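PDB 1OCS: sorting nexin GRD19, which binds phosphatidylinositol 3-phosphate and helps retrieve late Golgi membrane proteins from the prevacuolar compartment by contacting their cytosolic tails. Local coordinates for residues P43-P48 against K54-D59; Y60-R65 against V152-A157; K112-N117 against N121-E126; L36-H41 against S137-P142; K94-L99 against V104-L109. One frame throughout, in Å; residues are numbered along the deposited sequence.

Contact 1. Residues P43-P48 against K54-D59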
# COMPACT_ATOMS: atom_id res chain seq x y z
N PRO A 43 -10.47 5.33 4.62
CA PRO A 43 -9.50 6.01 5.50
C PRO A 43 -10.13 6.23 6.87
O PRO A 43 -11.33 6.47 6.98
CB PRO A 43 -9.23 7.32 4.76
CG PRO A 43 -10.54 7.59 4.07
CD PRO A 43 -10.91 6.22 3.53
N LYS A 44 -9.31 6.13 7.92
CA LYS A 44 -9.80 6.33 9.27
C LYS A 44 -8.80 7.07 10.16
O LYS A 44 -7.63 6.70 10.24
CB LYS A 44 -10.13 4.98 9.93
CG LYS A 44 -11.43 4.35 9.45
CD LYS A 44 -11.53 2.87 9.85
CE LYS A 44 -11.49 2.67 11.36
NZ LYS A 44 -11.45 1.22 11.71
N THR A 45 -9.27 8.13 10.81
CA THR A 45 -8.42 8.88 11.71
C THR A 45 -8.80 8.41 13.10
O THR A 45 -9.95 8.55 13.53
CB THR A 45 -8.63 10.38 11.58
OG1 THR A 45 -8.11 10.81 10.32
CG2 THR A 45 -7.90 11.13 12.70
N HIS A 46 -7.84 7.83 13.80
CA HIS A 46 -8.06 7.30 15.13
C HIS A 46 -7.92 8.35 16.22
O HIS A 46 -6.82 8.80 16.55
CB HIS A 46 -7.09 6.14 15.35
CG HIS A 46 -7.21 5.08 14.30
ND1 HIS A 46 -8.09 4.02 14.40
CD2 HIS A 46 -6.63 4.97 13.08
CE1 HIS A 46 -8.04 3.31 13.29
NE2 HIS A 46 -7.16 3.86 12.47
N ILE A 47 -9.07 8.74 16.76
CA ILE A 47 -9.15 9.75 17.81
C ILE A 47 -8.83 9.15 19.18
O ILE A 47 -9.39 8.14 19.58
CB ILE A 47 -10.57 10.37 17.82
CG1 ILE A 47 -10.79 11.14 16.52
CG2 ILE A 47 -10.75 11.27 19.03
CD1 ILE A 47 -12.18 11.73 16.36
N PRO A 48 -7.89 9.77 19.91
CA PRO A 48 -7.51 9.27 21.23
C PRO A 48 -8.62 9.51 22.24
O PRO A 48 -9.27 10.56 22.23
CB PRO A 48 -6.25 10.06 21.54
CG PRO A 48 -6.54 11.38 20.90
CD PRO A 48 -7.12 10.98 19.56
N LYS A 54 -2.49 6.01 22.11
CA LYS A 54 -1.64 6.33 20.97
C LYS A 54 -1.98 7.70 20.38
O LYS A 54 -3.13 8.13 20.41
CB LYS A 54 -1.81 5.27 19.88
CG LYS A 54 -1.53 3.85 20.34
CD LYS A 54 -1.90 2.84 19.27
CE LYS A 54 -1.09 3.05 18.00
NZ LYS A 54 -1.43 2.03 16.97
N GLY A 55 -0.97 8.37 19.84
CA GLY A 55 -1.20 9.66 19.24
C GLY A 55 -2.18 9.56 18.08
O GLY A 55 -2.21 8.55 17.37
N MET A 56 -2.99 10.59 17.89
CA MET A 56 -3.96 10.61 16.81
C MET A 56 -3.23 10.31 15.49
O MET A 56 -2.14 10.82 15.25
CB MET A 56 -4.65 11.97 16.74
CG MET A 56 -5.71 12.11 15.67
SD MET A 56 -6.73 13.59 15.94
CE MET A 56 -5.53 14.85 15.73
N PHE A 57 -3.84 9.48 14.65
CA PHE A 57 -3.23 9.12 13.38
C PHE A 57 -4.28 8.57 12.42
O PHE A 57 -5.39 8.22 12.84
CB PHE A 57 -2.14 8.06 13.60
CG PHE A 57 -2.67 6.66 13.83
CD1 PHE A 57 -2.74 5.75 12.77
CD2 PHE A 57 -3.11 6.26 15.08
CE1 PHE A 57 -3.24 4.46 12.97
CE2 PHE A 57 -3.61 4.97 15.30
CZ PHE A 57 -3.67 4.07 14.24
N THR A 58 -3.95 8.51 11.14
CA THR A 58 -4.89 7.95 10.19
C THR A 58 -4.24 6.86 9.35
O THR A 58 -3.04 6.91 9.05
CB THR A 58 -5.52 9.03 9.25
OG1 THR A 58 -5.12 8.80 7.90
CG2 THR A 58 -5.13 10.43 9.67
N ASP A 59 -5.02 5.84 9.04
CA ASP A 59 -4.50 4.77 8.20
C ASP A 59 -5.55 4.44 7.16
O ASP A 59 -6.69 4.91 7.24
CB ASP A 59 -4.09 3.54 9.04
CG ASP A 59 -5.23 2.96 9.85
OD1 ASP A 59 -4.94 2.03 10.63
OD2 ASP A 59 -6.39 3.42 9.72
O HOH W 1 -5.52 7.35 18.80
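His-46 lays its ring against that of Phe-57 near the loop end of the beta hairpin formed by strands 36-46 and 57-66 of the PX domain. The rings form an offset stack with centroids 4.4 Å apart and planes inclined by only 21°. His-46 CD2 lies over one phenyl face, toward its rim, and comes within 3.3 Å of Phe-57 CZ. Phe-57 CG stands between its own backbone N and carbonyl carbon (chi1 77°), which brings the ring up against the imidazole. The phenyl ring also makes a cation-pi interaction with Arg-81, a phosphoinositide-binding residue.

Histidine suits this place because it is both flat and a donor. Its NE2 gives a nearly straight hydrogen bond of 2.9 Å to Asp-59 OD2, which lies in the imidazole plane. The carboxylate stands upright to the ring, the two planes 88° apart, and NE2 meets OD2 from above the carboxylate plane. A salt bridge from Arg-79 reaches the same oxygen and would probably favour the charged aspartate.

The other sheet face carries Thr-45 and Thr-58, a non-hydrogen-bonded pair of beta-branched residues whose shape suits extended chain. Thr-45 OG1 rests 3.1 Å from Thr-58 CG2, and Phe-119 and Ile-124 pack on both residues. Within the sheet, Lys-44 and Asp-59, a hydrogen-bonded pair, exchange two backbone bonds. Toward the loop, one water bridges the two chains, donating 3.0 Å bonds to His-46 O and to Lys-54 O.

Contact 2. Residues Y60-R65 against V152-A157; sequences YEIICR and VRFIEA
Ile-62 pushes its CD1 methyl onto the ring of Phe-154, 3.5 Å from CE2 and slightly farther from CZ. The methyl arrives obliquely, and the two side chains cross at about a right angle, the aliphatic chain descending from the strand, the phenyl group reaching out from the helix. Phe-154 manages this reach because its CG is anti to the backbone N (chi1 -176°), which carries the ring off the helix and toward the sheet.

Two residues farther along the strand, Cys-64 faces the same way and meets Ile-155. Ile-155 CG2 is 3.6 Å from Cys-64 CB and 3.9 Å from Cys-64 SG, a small side chain leaving space for a larger one. This is how helix 149-156 packs on the PX-domain sheet: the two residues of 60-65 that point toward it, Ile-62 and Cys-64, offer carbon and sulfur. The CA atoms of Ile-62 and Ile-155 lie 7.2 Å apart, so side chains and not backbones meet.

Phe-154 belongs to an aromatic cluster, stacked with Phe-88 and edge-to-face with Phe-85 and Phe-160, while Arg-80 adds a cation-pi interaction. The same arginine, on the neighbouring strand, donates from NH2 to Phe-154 O and Ala-157 O, a directional link. Between the two segments, all four touching residues are buried and meet through carbon and sulfur alone, so this contact rests on fit and on removing apolar surface from water.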
# COMPACT_ATOMS: atom_id res chain seq x y z
N TYR A 60 -5.15 3.66 6.16
CA TYR A 60 -6.04 3.31 5.07
C TYR A 60 -6.13 1.81 4.90
O TYR A 60 -5.18 1.08 5.17
CB TYR A 60 -5.50 3.93 3.77
CG TYR A 60 -5.18 5.40 3.90
CD1 TYR A 60 -4.08 5.84 4.63
CD2 TYR A 60 -6.02 6.36 3.34
CE1 TYR A 60 -3.82 7.19 4.81
CE2 TYR A 60 -5.77 7.72 3.51
CZ TYR A 60 -4.67 8.13 4.25
OH TYR A 60 -4.44 9.47 4.45
N GLU A 61 -7.29 1.35 4.45
CA GLU A 61 -7.47 -0.07 4.24
C GLU A 61 -7.09 -0.47 2.82
O GLU A 61 -7.42 0.22 1.85
CB GLU A 61 -8.93 -0.48 4.49
CG GLU A 61 -9.21 -1.94 4.19
CD GLU A 61 -10.66 -2.31 4.42
OE1 GLU A 61 -11.13 -2.22 5.57
OE2 GLU A 61 -11.34 -2.69 3.45
N ILE A 62 -6.35 -1.57 2.71
CA ILE A 62 -5.98 -2.09 1.41
C ILE A 62 -6.72 -3.42 1.29
O ILE A 62 -6.60 -4.28 2.16
CB ILE A 62 -4.47 -2.37 1.29
CG1 ILE A 62 -3.66 -1.08 1.49
CG2 ILE A 62 -4.16 -2.96 -0.09
CD1 ILE A 62 -2.16 -1.27 1.33
N ILE A 63 -7.52 -3.56 0.24
CA ILE A 63 -8.24 -4.81 0.03
C ILE A 63 -7.73 -5.36 -1.30
O ILE A 63 -7.71 -4.65 -2.31
CB ILE A 63 -9.78 -4.60 -0.02
CG1 ILE A 63 -10.46 -5.92 -0.37
CG2 ILE A 63 -10.14 -3.50 -1.00
CD1 ILE A 63 -11.97 -5.82 -0.55
N CYS A 64 -7.30 -6.61 -1.27
CA CYS A 64 -6.74 -7.26 -2.45
C CYS A 64 -7.26 -8.68 -2.64
O CYS A 64 -7.46 -9.42 -1.68
CB CYS A 64 -5.20 -7.28 -2.31
SG CYS A 64 -4.28 -8.11 -3.65
N ARG A 65 -7.50 -9.04 -3.90
CA ARG A 65 -7.95 -10.38 -4.27
C ARG A 65 -7.00 -10.82 -5.37
O ARG A 65 -6.75 -10.06 -6.30
CB ARG A 65 -9.37 -10.39 -4.83
CG ARG A 65 -10.47 -10.51 -3.81
CD ARG A 65 -11.59 -11.38 -4.38
NE ARG A 65 -11.91 -11.01 -5.76
CZ ARG A 65 -12.83 -11.61 -6.50
NH1 ARG A 65 -13.05 -11.21 -7.75
NH2 ARG A 65 -13.54 -12.62 -5.99
N VAL A 152 4.14 -8.68 -1.77
CA VAL A 152 3.27 -9.66 -1.10
C VAL A 152 3.12 -9.38 0.39
O VAL A 152 2.01 -9.36 0.91
CB VAL A 152 3.82 -11.10 -1.27
CG1 VAL A 152 2.87 -12.10 -0.58
CG2 VAL A 152 3.95 -11.45 -2.74
N ARG A 153 4.23 -9.14 1.07
CA ARG A 153 4.19 -8.87 2.51
C ARG A 153 3.41 -7.61 2.82
O ARG A 153 2.62 -7.57 3.77
CB ARG A 153 5.61 -8.76 3.08
CG ARG A 153 5.65 -8.74 4.61
CD ARG A 153 7.07 -8.91 5.12
NE ARG A 153 7.75 -7.64 5.35
CZ ARG A 153 7.49 -6.83 6.38
NH1 ARG A 153 6.56 -7.17 7.27
NH2 ARG A 153 8.15 -5.69 6.52
N PHE A 154 3.62 -6.56 2.02
CA PHE A 154 2.92 -5.29 2.24
C PHE A 154 1.41 -5.45 2.14
O PHE A 154 0.65 -4.77 2.83
CB PHE A 154 3.37 -4.25 1.21
CG PHE A 154 2.77 -2.89 1.43
CD1 PHE A 154 3.12 -2.13 2.55
CD2 PHE A 154 1.86 -2.36 0.52
CE1 PHE A 154 2.57 -0.87 2.75
CE2 PHE A 154 1.30 -1.10 0.72
CZ PHE A 154 1.66 -0.35 1.84
N ILE A 155 0.99 -6.35 1.26
CA ILE A 155 -0.43 -6.60 1.05
C ILE A 155 -1.04 -7.60 2.05
O ILE A 155 -2.17 -7.42 2.49
CB ILE A 155 -0.66 -7.13 -0.39
CG1 ILE A 155 -0.45 -6.00 -1.40
CG2 ILE A 155 -2.06 -7.75 -0.52
CD1 ILE A 155 -0.41 -6.46 -2.84
N GLU A 156 -0.27 -8.62 2.41
CA GLU A 156 -0.76 -9.68 3.30
C GLU A 156 -0.57 -9.56 4.81
O GLU A 156 -1.48 -9.92 5.57
CB GLU A 156 -0.16 -11.03 2.87
CG GLU A 156 -0.64 -11.53 1.52
CD GLU A 156 -0.12 -12.92 1.20
OE1 GLU A 156 -0.67 -13.57 0.28
OE2 GLU A 156 0.84 -13.38 1.87
N ALA A 157 0.59 -9.10 5.26
CA ALA A 157 0.86 -9.01 6.69
C ALA A 157 -0.10 -8.13 7.47
O ALA A 157 -0.49 -7.06 7.00
CB ALA A 157 2.29 -8.54 6.92

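Contact 3. Residues K112-N117 against N121-E126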
# COMPACT_ATOMS: atom_id res chain seq x y z
N LYS A 112 2.79 13.37 -0.69
CA LYS A 112 3.91 13.47 0.25
C LYS A 112 3.94 14.87 0.84
O LYS A 112 3.89 15.04 2.06
CB LYS A 112 5.24 13.18 -0.46
CG LYS A 112 5.52 11.70 -0.69
CD LYS A 112 6.78 11.49 -1.54
CE LYS A 112 6.58 11.97 -2.97
NZ LYS A 112 7.82 11.85 -3.78
N ILE A 113 4.04 15.86 -0.03
CA ILE A 113 4.08 17.26 0.38
C ILE A 113 2.83 17.59 1.19
O ILE A 113 1.75 17.09 0.92
CB ILE A 113 4.14 18.20 -0.85
CG1 ILE A 113 5.34 17.84 -1.72
CG2 ILE A 113 4.21 19.65 -0.40
CD1 ILE A 113 6.68 17.93 -1.01
N LEU A 114 3.00 18.46 2.19
CA LEU A 114 1.89 18.85 3.05
C LEU A 114 1.91 20.35 3.33
O LEU A 114 2.88 20.87 3.88
CB LEU A 114 1.95 18.07 4.36
CG LEU A 114 0.75 17.20 4.75
CD1 LEU A 114 0.38 16.27 3.61
CD2 LEU A 114 1.08 16.41 6.00
N LEU A 115 0.84 21.04 2.94
CA LEU A 115 0.73 22.47 3.18
C LEU A 115 -0.62 22.72 3.85
O LEU A 115 -0.98 23.85 4.15
CB LEU A 115 0.81 23.26 1.87
CG LEU A 115 0.86 24.78 2.03
CD1 LEU A 115 2.07 25.17 2.88
CD2 LEU A 115 0.94 25.44 0.66
N SER A 116 -1.34 21.63 4.08
CA SER A 116 -2.65 21.66 4.72
C SER A 116 -2.62 20.70 5.91
O SER A 116 -1.77 19.81 5.97
CB SER A 116 -3.72 21.24 3.71
OG SER A 116 -5.00 21.23 4.30
N ASN A 117 -3.54 20.89 6.86
CA ASN A 117 -3.62 20.04 8.05
C ASN A 117 -3.72 18.57 7.64
O ASN A 117 -4.65 18.18 6.94
CB ASN A 117 -4.86 20.44 8.87
CG ASN A 117 -4.95 19.70 10.19
OD1 ASN A 117 -5.73 20.08 11.06
ND2 ASN A 117 -4.17 18.64 10.35
N ASN A 121 -10.10 16.63 5.87
CA ASN A 121 -10.73 15.73 4.91
C ASN A 121 -10.07 15.90 3.55
O ASN A 121 -9.90 14.95 2.79
CB ASN A 121 -12.23 16.04 4.80
CG ASN A 121 -13.00 15.68 6.06
OD1 ASN A 121 -14.13 16.12 6.26
ND2 ASN A 121 -12.39 14.86 6.91
N GLU A 122 -9.68 17.14 3.26
CA GLU A 122 -9.03 17.48 2.01
C GLU A 122 -7.83 16.58 1.78
O GLU A 122 -7.76 15.85 0.79
CB GLU A 122 -8.56 18.94 2.04
CG GLU A 122 -9.52 19.90 2.73
CD GLU A 122 -8.84 21.21 3.12
OE1 GLU A 122 -7.88 21.18 3.92
OE2 GLU A 122 -9.27 22.27 2.62
N VAL A 123 -6.88 16.65 2.71
CA VAL A 123 -5.65 15.87 2.62
C VAL A 123 -5.87 14.37 2.63
O VAL A 123 -5.31 13.65 1.80
CB VAL A 123 -4.68 16.24 3.76
CG1 VAL A 123 -3.48 15.30 3.77
CG2 VAL A 123 -4.20 17.68 3.59
N ILE A 124 -6.69 13.89 3.56
CA ILE A 124 -6.95 12.45 3.66
C ILE A 124 -7.60 11.89 2.40
O ILE A 124 -7.20 10.82 1.92
CB ILE A 124 -7.82 12.13 4.90
CG1 ILE A 124 -7.03 12.48 6.17
CG2 ILE A 124 -8.18 10.65 4.92
CD1 ILE A 124 -7.79 12.24 7.47
N GLU A 125 -8.58 12.59 1.85
CA GLU A 125 -9.24 12.12 0.63
C GLU A 125 -8.27 12.15 -0.55
O GLU A 125 -8.28 11.26 -1.39
CB GLU A 125 -10.47 12.98 0.31
CG GLU A 125 -11.12 12.63 -1.02
CD GLU A 125 -11.59 11.19 -1.09
OE1 GLU A 125 -11.92 10.73 -2.21
OE2 GLU A 125 -11.65 10.52 -0.04
N GLU A 126 -7.42 13.18 -0.59
CA GLU A 126 -6.44 13.29 -1.66
C GLU A 126 -5.43 12.16 -1.56
O GLU A 126 -5.00 11.60 -2.56
CB GLU A 126 -5.73 14.65 -1.60
CG GLU A 126 -6.66 15.82 -1.91
CD GLU A 126 -5.94 17.16 -1.97
OE1 GLU A 126 -5.41 17.61 -0.93
OE2 GLU A 126 -5.91 17.77 -3.06
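Val-123 fills the angle where the chain of 112-117 bends over the start of the helix, and both of its methyls are used. CG2 packs 3.4 Å from the backbone oxygen Asn-117 O and 3.6 Å from Ser-116 CB, while CG1 meets Leu-114 CD1 at 4.0 Å. The torsion explains this division of labour: with CG1 anti to the backbone N (chi1 172°), the two methyls spread toward different parts of the loop. Leu-114 and Val-123 cross at about a right angle. Valine suits this buried place, since it branches at CB and so presents two methyls close to the helix backbone.

The loop belongs to the connection that leads from helix 93-98 to the long helix 121-139 of the PX domain. It holds Lys-112, which binds phosphatidylinositol 3-phosphate, and Leu-114 lies about 3 Å from the side chain of a second binding residue, Arg-127. In PX domains the connection beside the lipid pocket commonly inserts into the membrane, and the exposed Ile-113 and Leu-115 are consistent with such a role here.

Toward solvent the contact is looser and polar. Ser-116 OG approaches Glu-122 OE1 to 2.9 Å, a weak and uncertain bond, since the single hydroxyl proton has another possible acceptor. The exposed Glu-122 extends beyond CG to place its carboxylate there, and the same OE1 is hydrogen-bonded to Ser-120 OG, which also makes a weak bond to Ser-116 OG.

Contact 4. Residues L36-H41 against S137-P142; sequences LEIEVH and SVAGHP
This is a small, buried apolar contact in which Leu-36 and Ile-38, at the beginning of the first strand, close on Ala-139 near the C-terminal end of the long helix 121-139. The alanine methyl is the shared point. Its CB lies 3.8 Å from Leu-36 CD2 and 4.1 Å from Ile-38 CG2, touched by two residues that face the same side of the strand. Alanine suits the place because a short side chain lets the helix come down close to the sheet. Leu-36 CG is anti to the backbone N (chi1 -176°), and its forked end reaches past the methyl to lie 4.0 Å from Ala-139 O with both CD1 and CD2.

In the PX domain the three-stranded sheet packs against a helical layer, and here an edge strand of that sheet meets its long helix. Polar links flank the apolar patch: Gln-136 donates from NE2 to Ile-38 O, and Asn-132 OD1 accepts from Val-40 N, both from the same helix. Ala-139 O accepts from Gln-145 NE2, and farther on His-141 uses ND1 to cap Leu-143 N at the start of helix 142-147.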
# COMPACT_ATOMS: atom_id res chain seq x y z
N LEU A 36 -5.05 -9.77 -10.25
CA LEU A 36 -4.84 -9.11 -8.98
C LEU A 36 -5.71 -7.87 -8.98
O LEU A 36 -5.60 -7.02 -9.87
CB LEU A 36 -3.36 -8.73 -8.76
CG LEU A 36 -3.10 -8.11 -7.37
CD1 LEU A 36 -1.68 -8.43 -6.90
CD2 LEU A 36 -3.33 -6.60 -7.44
N GLU A 37 -6.60 -7.80 -8.00
CA GLU A 37 -7.49 -6.66 -7.84
C GLU A 37 -7.03 -5.99 -6.55
O GLU A 37 -6.73 -6.67 -5.57
CB GLU A 37 -8.94 -7.14 -7.66
CG GLU A 37 -9.45 -8.02 -8.79
CD GLU A 37 -10.63 -8.87 -8.37
OE1 GLU A 37 -11.08 -9.71 -9.18
OE2 GLU A 37 -11.10 -8.71 -7.22
N ILE A 38 -6.96 -4.67 -6.54
CA ILE A 38 -6.56 -3.99 -5.33
C ILE A 38 -7.11 -2.59 -5.27
O ILE A 38 -7.25 -1.91 -6.29
CB ILE A 38 -5.02 -3.95 -5.18
CG1 ILE A 38 -4.65 -3.52 -3.76
CG2 ILE A 38 -4.41 -3.00 -6.21
CD1 ILE A 38 -3.22 -3.90 -3.36
N GLU A 39 -7.45 -2.18 -4.05
CA GLU A 39 -8.00 -0.86 -3.83
C GLU A 39 -7.59 -0.35 -2.45
O GLU A 39 -7.43 -1.13 -1.51
CB GLU A 39 -9.53 -0.92 -3.93
CG GLU A 39 -10.22 0.40 -3.60
CD GLU A 39 -11.73 0.32 -3.77
OE1 GLU A 39 -12.41 1.34 -3.51
OE2 GLU A 39 -12.24 -0.75 -4.16
N VAL A 40 -7.38 0.96 -2.37
CA VAL A 40 -7.03 1.60 -1.11
C VAL A 40 -8.22 2.51 -0.83
O VAL A 40 -8.58 3.34 -1.66
CB VAL A 40 -5.75 2.46 -1.24
CG1 VAL A 40 -5.43 3.13 0.09
CG2 VAL A 40 -4.59 1.57 -1.68
N HIS A 41 -8.85 2.33 0.32
CA HIS A 41 -10.02 3.12 0.66
C HIS A 41 -10.26 3.07 2.16
O HIS A 41 -9.36 2.72 2.93
CB HIS A 41 -11.24 2.55 -0.08
CG HIS A 41 -11.72 1.25 0.47
ND1 HIS A 41 -10.87 0.20 0.74
CD2 HIS A 41 -12.95 0.84 0.85
CE1 HIS A 41 -11.56 -0.80 1.26
NE2 HIS A 41 -12.82 -0.44 1.34
N SER A 137 -1.13 0.78 -9.69
CA SER A 137 -0.05 0.91 -10.65
C SER A 137 1.11 -0.01 -10.27
O SER A 137 1.67 -0.73 -11.10
CB SER A 137 0.42 2.36 -10.70
OG SER A 137 1.53 2.51 -11.55
N VAL A 138 1.48 0.01 -8.99
CA VAL A 138 2.58 -0.82 -8.51
C VAL A 138 2.22 -2.31 -8.47
O VAL A 138 2.96 -3.13 -9.01
CB VAL A 138 3.04 -0.36 -7.11
CG1 VAL A 138 4.00 -1.38 -6.51
CG2 VAL A 138 3.72 1.02 -7.24
N ALA A 139 1.11 -2.64 -7.83
CA ALA A 139 0.68 -4.03 -7.71
C ALA A 139 0.29 -4.61 -9.07
O ALA A 139 0.22 -5.83 -9.23
CB ALA A 139 -0.51 -4.15 -6.75
N GLY A 140 0.05 -3.74 -10.04
CA GLY A 140 -0.34 -4.19 -11.36
C GLY A 140 0.80 -4.52 -12.30
O GLY A 140 0.58 -5.08 -13.38
N HIS A 141 2.03 -4.19 -11.91
CA HIS A 141 3.19 -4.46 -12.75
C HIS A 141 3.53 -5.94 -12.78
O HIS A 141 3.79 -6.55 -11.73
CB HIS A 141 4.39 -3.65 -12.26
CG HIS A 141 5.53 -3.63 -13.23
ND1 HIS A 141 6.22 -4.76 -13.61
CD2 HIS A 141 6.09 -2.60 -13.92
CE1 HIS A 141 7.15 -4.44 -14.49
NE2 HIS A 141 7.09 -3.14 -14.70
N PRO A 142 3.54 -6.55 -13.98
CA PRO A 142 3.84 -7.98 -14.16
C PRO A 142 5.10 -8.49 -13.47
O PRO A 142 5.08 -9.56 -12.87
CB PRO A 142 3.92 -8.13 -15.68
CG PRO A 142 2.98 -7.09 -16.17
CD PRO A 142 3.32 -5.90 -15.28

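Contact 5. Residues K94-L99 against V104-L109; sequences KEISML and VMVPHL
Apolar contacts carry the whole of this meeting, with Ile-96 of the helix set against Val-104 and Val-106 of the extended chain. Its CG2 lies 3.9 Å from Val-104 CB, the two side chains crossing at about a right angle. Its CD1 presses tightly on Val-106 CG2 at 3.5 Å, and reaches Val-104 CG1 as well. Because CG1 of Ile-96 stands anti to the carbonyl carbon (chi1 -71°), the terminal methyl is carried outward toward both valines, whose beta-branched shape suits an extended backbone. Leu-144 and Leu-143 of helix 142-147 add apolar cover to Ile-96 and Val-104.

Hydrogen bonds lie within the helix or lead to other parts of the domain. Inside the helix, Ser-97 OG donates to Lys-94 O at 2.7 Å, an oxygen that also receives Met-98 N. Leading outward, Glu-95 binds Ser-148 and the backbone N atoms of Lys-149 and Val-150, and Pro-107 O accepts from Arg-89 and Trp-134. Pro-107 begins the PxxP sequence, which ends just past this segment, in the proline-rich loop characteristic of PX domains that here runs extended between helices 93-98 and 121-139.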
# COMPACT_ATOMS: atom_id res chain seq x y z
N LYS A 94 14.52 -0.99 -3.30
CA LYS A 94 15.73 -1.73 -2.99
C LYS A 94 15.65 -3.17 -3.51
O LYS A 94 16.62 -3.69 -4.07
CB LYS A 94 16.00 -1.74 -1.49
CG LYS A 94 17.28 -2.47 -1.10
CD LYS A 94 17.75 -2.08 0.29
CE LYS A 94 19.13 -2.67 0.57
NZ LYS A 94 19.72 -2.19 1.85
N GLU A 95 14.49 -3.81 -3.34
CA GLU A 95 14.32 -5.18 -3.81
C GLU A 95 14.43 -5.27 -5.33
O GLU A 95 15.04 -6.20 -5.86
CB GLU A 95 12.97 -5.75 -3.35
CG GLU A 95 12.68 -7.14 -3.90
CD GLU A 95 11.33 -7.69 -3.47
OE1 GLU A 95 10.33 -6.96 -3.57
OE2 GLU A 95 11.28 -8.86 -3.03
N ILE A 96 13.84 -4.31 -6.03
CA ILE A 96 13.89 -4.30 -7.49
C ILE A 96 15.33 -4.30 -8.02
O ILE A 96 15.63 -4.95 -9.02
CB ILE A 96 13.13 -3.07 -8.06
CG1 ILE A 96 11.63 -3.26 -7.86
CG2 ILE A 96 13.47 -2.88 -9.54
CD1 ILE A 96 10.81 -2.04 -8.26
N SER A 97 16.22 -3.57 -7.35
CA SER A 97 17.61 -3.52 -7.79
C SER A 97 18.29 -4.86 -7.52
O SER A 97 19.20 -5.26 -8.24
CB SER A 97 18.38 -2.41 -7.07
OG SER A 97 18.58 -2.75 -5.71
N MET A 98 17.84 -5.55 -6.48
CA MET A 98 18.41 -6.85 -6.14
C MET A 98 17.91 -7.89 -7.13
O MET A 98 18.64 -8.82 -7.48
CB MET A 98 18.02 -7.24 -4.71
CG MET A 98 18.62 -6.34 -3.64
SD MET A 98 17.96 -6.64 -1.99
CE MET A 98 19.09 -7.91 -1.41
N LEU A 99 16.68 -7.73 -7.60
CA LEU A 99 16.09 -8.66 -8.56
C LEU A 99 16.72 -8.44 -9.93
O LEU A 99 16.34 -9.09 -10.91
CB LEU A 99 14.58 -8.44 -8.67
CG LEU A 99 13.73 -8.70 -7.42
CD1 LEU A 99 12.27 -8.41 -7.75
CD2 LEU A 99 13.89 -10.15 -6.97
N VAL A 104 13.49 -0.87 -14.18
CA VAL A 104 12.12 -0.74 -13.68
C VAL A 104 12.05 0.48 -12.76
O VAL A 104 12.87 0.64 -11.86
CB VAL A 104 11.70 -1.98 -12.87
CG1 VAL A 104 10.29 -1.79 -12.32
CG2 VAL A 104 11.75 -3.22 -13.75
N MET A 105 11.06 1.33 -12.99
CA MET A 105 10.93 2.53 -12.18
C MET A 105 9.63 2.61 -11.39
O MET A 105 8.55 2.34 -11.91
CB MET A 105 11.09 3.76 -13.06
CG MET A 105 12.45 3.82 -13.75
SD MET A 105 12.89 5.48 -14.21
CE MET A 105 11.92 5.67 -15.71
N VAL A 106 9.75 2.96 -10.12
CA VAL A 106 8.60 3.07 -9.25
C VAL A 106 8.17 4.53 -9.15
O VAL A 106 8.99 5.40 -8.82
CB VAL A 106 8.91 2.55 -7.83
CG1 VAL A 106 7.68 2.68 -6.93
CG2 VAL A 106 9.38 1.11 -7.91
N PRO A 107 6.90 4.81 -9.43
CA PRO A 107 6.35 6.17 -9.38
C PRO A 107 6.48 6.81 -8.00
O PRO A 107 6.55 6.10 -6.99
CB PRO A 107 4.87 5.97 -9.74
CG PRO A 107 4.88 4.74 -10.56
CD PRO A 107 5.86 3.85 -9.85
N HIS A 108 6.49 8.14 -7.97
CA HIS A 108 6.55 8.88 -6.72
C HIS A 108 5.29 8.56 -5.94
O HIS A 108 4.23 8.33 -6.54
CB HIS A 108 6.54 10.40 -6.99
CG HIS A 108 7.85 10.95 -7.47
ND1 HIS A 108 7.96 12.22 -8.00
CD2 HIS A 108 9.10 10.44 -7.46
CE1 HIS A 108 9.22 12.46 -8.29
NE2 HIS A 108 9.94 11.40 -7.97
N LEU A 109 5.38 8.55 -4.61
CA LEU A 109 4.20 8.31 -3.78
C LEU A 109 3.46 9.64 -3.81
O LEU A 109 4.07 10.68 -3.61
CB LEU A 109 4.58 8.02 -2.33
CG LEU A 109 4.28 6.67 -1.68
CD1 LEU A 109 4.35 6.88 -0.16
CD2 LEU A 109 2.91 6.13 -2.07

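How the contacts relate
Contacts 1 and 3 border the phosphatidylinositol 3-phosphate site. In contact 1 Phe-57 is about 3 Å, side chain to side chain, from Arg-81, and contact 3 contributes Lys-112 itself. They meet where Thr-45 OG1 lies 3.2 Å from Ile-124 CD1, their centres 15 Å apart. Contacts 2 and 4 use neighbouring strands farther along the same sheet; Arg-65 NE and Glu-37 OE2 join them in a 2.8 Å salt bridge, and Ile-62 packs on Ile-38. Contact 4 is away from the lipid site and touches contact 5, as with Ser-137 beside Pro-107. Contact 5 leads along the chain into contact 3, yet their centres are 25 Å apart.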